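Local atomic coordinates of aminopeptidase-like protein (Chaetomium thermophilum, PDB entry 5JM6), a protein that probably acts as a zinc-dependent aminopeptidase of the M18 family and assembles into a dodecamer. Residues L59-H64 and C310-F315. Residues are numbered along the deposited sequence; the frame is centred on the assembly and turned at random.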
ATOM      1  N   LEU A  59     -36.753  35.310 -15.147  1.00 34.23           N
ATOM      2  CA  LEU A  59     -36.831  35.048 -13.716  1.00 29.57           C
ATOM      3  C   LEU A  59     -38.169  34.420 -13.347  1.00 30.42           C
ATOM      4  O   LEU A  59     -38.214  33.362 -12.719  1.00 31.46           O
ATOM      5  CB  LEU A  59     -36.613  36.333 -12.916  1.00 34.89           C
ATOM      6  CG  LEU A  59     -35.170  36.828 -12.816  1.00 36.01           C
ATOM      7  CD1 LEU A  59     -35.100  38.114 -12.009  1.00 32.52           C
ATOM      8  CD2 LEU A  59     -34.291  35.756 -12.197  1.00 31.60           C
ATOM      9  N   ASP A  60     -39.256  35.067 -13.756  1.00 35.08           N
ATOM     10  CA  ASP A  60     -40.596  34.572 -13.460  1.00 35.34           C
ATOM     11  C   ASP A  60     -40.845  33.202 -14.075  1.00 32.48           C
ATOM     12  O   ASP A  60     -41.519  32.363 -13.479  1.00 32.80           O
ATOM     13  CB  ASP A  60     -41.657  35.556 -13.951  1.00 32.38           C
ATOM     14  CG  ASP A  60     -41.624  36.868 -13.202  1.00 42.19           C
ATOM     15  OD1 ASP A  60     -41.185  36.875 -12.032  1.00 44.61           O
ATOM     16  OD2 ASP A  60     -42.041  37.892 -13.780  1.00 49.24           O
ATOM     17  N   PHE A  61     -40.308  32.978 -15.269  1.00 30.15           N
ATOM     18  CA  PHE A  61     -40.441  31.679 -15.911  1.00 31.91           C
ATOM     19  C   PHE A  61     -39.816  30.595 -15.032  1.00 31.58           C
ATOM     20  O   PHE A  61     -40.483  29.626 -14.672  1.00 28.60           O
ATOM     21  CB  PHE A  61     -39.805  31.696 -17.305  1.00 32.71           C
ATOM     22  CG  PHE A  61     -39.560  30.331 -17.880  1.00 32.37           C
ATOM     23  CD1 PHE A  61     -40.616  29.515 -18.252  1.00 31.79           C
ATOM     24  CD2 PHE A  61     -38.267  29.869 -18.062  1.00 29.45           C
ATOM     25  CE1 PHE A  61     -40.385  28.259 -18.784  1.00 30.14           C
ATOM     26  CE2 PHE A  61     -38.030  28.618 -18.594  1.00 29.86           C
ATOM     27  CZ  PHE A  61     -39.089  27.811 -18.955  1.00 32.15           C
ATOM     28  N   MET A  62     -38.552  30.783 -14.661  1.00 33.98           N
ATOM     29  CA  MET A  62     -37.836  29.807 -13.842  1.00 29.20           C
ATOM     30  C   MET A  62     -38.525  29.548 -12.506  1.00 28.63           C
ATOM     31  O   MET A  62     -38.620  28.407 -12.057  1.00 30.21           O
ATOM     32  CB  MET A  62     -36.399  30.271 -13.592  1.00 27.25           C
ATOM     33  CG  MET A  62     -35.557  30.387 -14.849  1.00 30.08           C
ATOM     34  SD  MET A  62     -35.493  28.856 -15.799  1.00 31.75           S
ATOM     35  CE  MET A  62     -34.633  27.777 -14.660  1.00 33.42           C
ATOM     36  N   THR A  63     -39.010  30.612 -11.879  1.00 30.38           N
ATOM     37  CA  THR A  63     -39.618  30.508 -10.560  1.00 32.02           C
ATOM     38  C   THR A  63     -40.893  29.659 -10.559  1.00 31.61           C
ATOM     39  O   THR A  63     -41.077  28.803  -9.695  1.00 31.06           O
ATOM     40  CB  THR A  63     -39.934  31.912 -10.001  1.00 34.84           C
ATOM     41  OG1 THR A  63     -38.707  32.596  -9.715  1.00 38.41           O
ATOM     42  CG2 THR A  63     -40.763  31.817  -8.730  1.00 33.28           C
ATOM     43  N   HIS A  64     -41.778  29.909 -11.517  1.00 30.52           N
ATOM     44  CA  HIS A  64     -43.112  29.309 -11.498  1.00 36.48           C
ATOM     45  C   HIS A  64     -43.337  28.083 -12.394  1.00 38.90           C
ATOM     46  O   HIS A  64     -44.473  27.633 -12.549  1.00 36.82           O
ATOM     47  CB  HIS A  64     -44.133  30.400 -11.799  1.00 27.13           C
ATOM     48  CG  HIS A  64     -44.144  31.479 -10.763  1.00 30.22           C
ATOM     49  ND1 HIS A  64     -43.608  32.729 -10.980  1.00 29.60           N
ATOM     50  CD2 HIS A  64     -44.569  31.469  -9.478  1.00 34.15           C
ATOM     51  CE1 HIS A  64     -43.732  33.455  -9.883  1.00 28.96           C
ATOM     52  NE2 HIS A  64     -44.311  32.714  -8.956  1.00 32.97           N
ATOM     53  N   CYS A 310     -31.351  27.848 -22.422  1.00 41.10           N
ATOM     54  CA  CYS A 310     -31.241  27.894 -23.881  1.00 38.35           C
ATOM     55  C   CYS A 310     -32.589  27.630 -24.540  1.00 36.98           C
ATOM     56  O   CYS A 310     -32.905  28.214 -25.577  1.00 35.11           O
ATOM     57  CB  CYS A 310     -30.208  26.890 -24.396  1.00 42.12           C
ATOM     58  SG  CYS A 310     -28.483  27.341 -24.097  1.00 58.29           S
ATOM     59  N   SER A 311     -33.384  26.752 -23.937  1.00 37.47           N
ATOM     60  CA  SER A 311     -34.707  26.448 -24.468  1.00 31.81           C
ATOM     61  C   SER A 311     -35.621  27.665 -24.413  1.00 35.97           C
ATOM     62  O   SER A 311     -36.287  27.989 -25.396  1.00 36.27           O
ATOM     63  CB  SER A 311     -35.342  25.287 -23.707  1.00 31.76           C
ATOM     64  OG  SER A 311     -34.679  24.068 -23.995  1.00 34.94           O
ATOM     65  N   TRP A 312     -35.651  28.341 -23.269  1.00 35.38           N
ATOM     66  CA  TRP A 312     -36.528  29.494 -23.111  1.00 32.49           C
ATOM     67  C   TRP A 312     -36.155  30.609 -24.080  1.00 30.45           C
ATOM     68  O   TRP A 312     -37.030  31.246 -24.665  1.00 31.66           O
ATOM     69  CB  TRP A 312     -36.492  30.017 -21.677  1.00 32.14           C
ATOM     70  CG  TRP A 312     -37.475  31.114 -21.432  1.00 33.42           C
ATOM     71  CD1 TRP A 312     -38.809  30.979 -21.184  1.00 30.55           C
ATOM     72  CD2 TRP A 312     -37.203  32.519 -21.414  1.00 28.23           C
ATOM     73  NE1 TRP A 312     -39.386  32.215 -21.012  1.00 29.49           N
ATOM     74  CE2 TRP A 312     -38.420  33.177 -21.149  1.00 31.76           C
ATOM     75  CE3 TRP A 312     -36.048  33.285 -21.598  1.00 27.12           C
ATOM     76  CZ2 TRP A 312     -38.515  34.563 -21.061  1.00 34.27           C
ATOM     77  CZ3 TRP A 312     -36.144  34.661 -21.511  1.00 31.64           C
ATOM     78  CH2 TRP A 312     -37.369  35.286 -21.244  1.00 32.44           C
ATOM     79  N   ALA A 313     -34.858  30.837 -24.254  1.00 33.22           N
ATOM     80  CA  ALA A 313     -34.385  31.870 -25.169  1.00 34.07           C
ATOM     81  C   ALA A 313     -34.723  31.516 -26.614  1.00 35.58           C
ATOM     82  O   ALA A 313     -35.058  32.390 -27.413  1.00 32.82           O
ATOM     83  CB  ALA A 313     -32.889  32.081 -25.007  1.00 33.34           C
ATOM     84  N   ALA A 314     -34.632  30.230 -26.945  1.00 34.82           N
ATOM     85  CA  ALA A 314     -34.999  29.757 -28.275  1.00 33.81           C
ATOM     86  C   ALA A 314     -36.489  29.963 -28.517  1.00 36.35           C
ATOM     87  O   ALA A 314     -36.895  30.468 -29.564  1.00 38.71           O
ATOM     88  CB  ALA A 314     -34.628  28.293 -28.442  1.00 29.26           C
ATOM     89  N   PHE A 315     -37.295  29.571 -27.536  1.00 30.86           N
ATOM     90  CA  PHE A 315     -38.740  29.757 -27.588  1.00 28.41           C
ATOM     91  C   PHE A 315     -39.096  31.228 -27.796  1.00 34.89           C
ATOM     92  O   PHE A 315     -39.902  31.560 -28.665  1.00 29.79           O
ATOM     93  CB  PHE A 315     -39.385  29.219 -26.307  1.00 33.90           C
ATOM     94  CG  PHE A 315     -40.869  29.454 -26.217  1.00 33.32           C
ATOM     95  CD1 PHE A 315     -41.758  28.657 -26.920  1.00 33.00           C
ATOM     96  CD2 PHE A 315     -41.373  30.457 -25.407  1.00 31.21           C
ATOM     97  CE1 PHE A 315     -43.122  28.870 -26.829  1.00 36.71           C
ATOM     98  CE2 PHE A 315     -42.735  30.671 -25.309  1.00 40.79           C
ATOM     99  CZ  PHE A 315     -43.610  29.878 -26.022  1.00 40.52           C
TER
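With CG anti to the backbone N in both Phe61 (chi1 164°) and Trp312 (chi1 -174°), each ring is carried off its helix toward the other, and the two side chains pass alongside each other, pointing opposite ways. The result is an offset stack between the phenyl ring of Phe61 and the five-membered ring of Trp312, with centroids 4.2 Å apart and planes inclined by 23°. Trp312 CD1 sits over the centre of one phenyl face, and its closest approach is 3.4 Å to Phe61 CD2. Further along, Phe61 CB reaches Trp312 NE1 at 3.8 Å, while ring atom CE2 of Phe61 lies 3.7 Å from Trp312 CB. Long aromatic side chains suit these places because the helices stay well separated, the CA atoms of Phe61 and Trp312 being 8.5 Å apart; two broad rings bridge that distance and bury their apolar surfaces. Tryptophan adds a polar N-H: Trp312 NE1 donates a hydrogen bond to Tyr74 OH on helix 68-81, which helps fix the rotation of the indole. The Tyr74 ring also meets Phe61, and Tyr58 packs against Trp312, making the pair part of a larger aromatic cluster. On the Phe61 helix, Thr63 OG1 donates to Leu59 O (3.1 Å), from above the carbonyl plane, and also takes a hydrogen bond from the backbone N of Ala290. Two helices distant in sequence, 55-64 and 305-320, are thus joined by one aromatic stack in the buried core of the M18 metallopeptidase fold, near its zinc site: the zinc ligand Asp306 lies in the first turn of helix 305-320, and the Trp312 side chain is about 13 Å from a bound zinc ion.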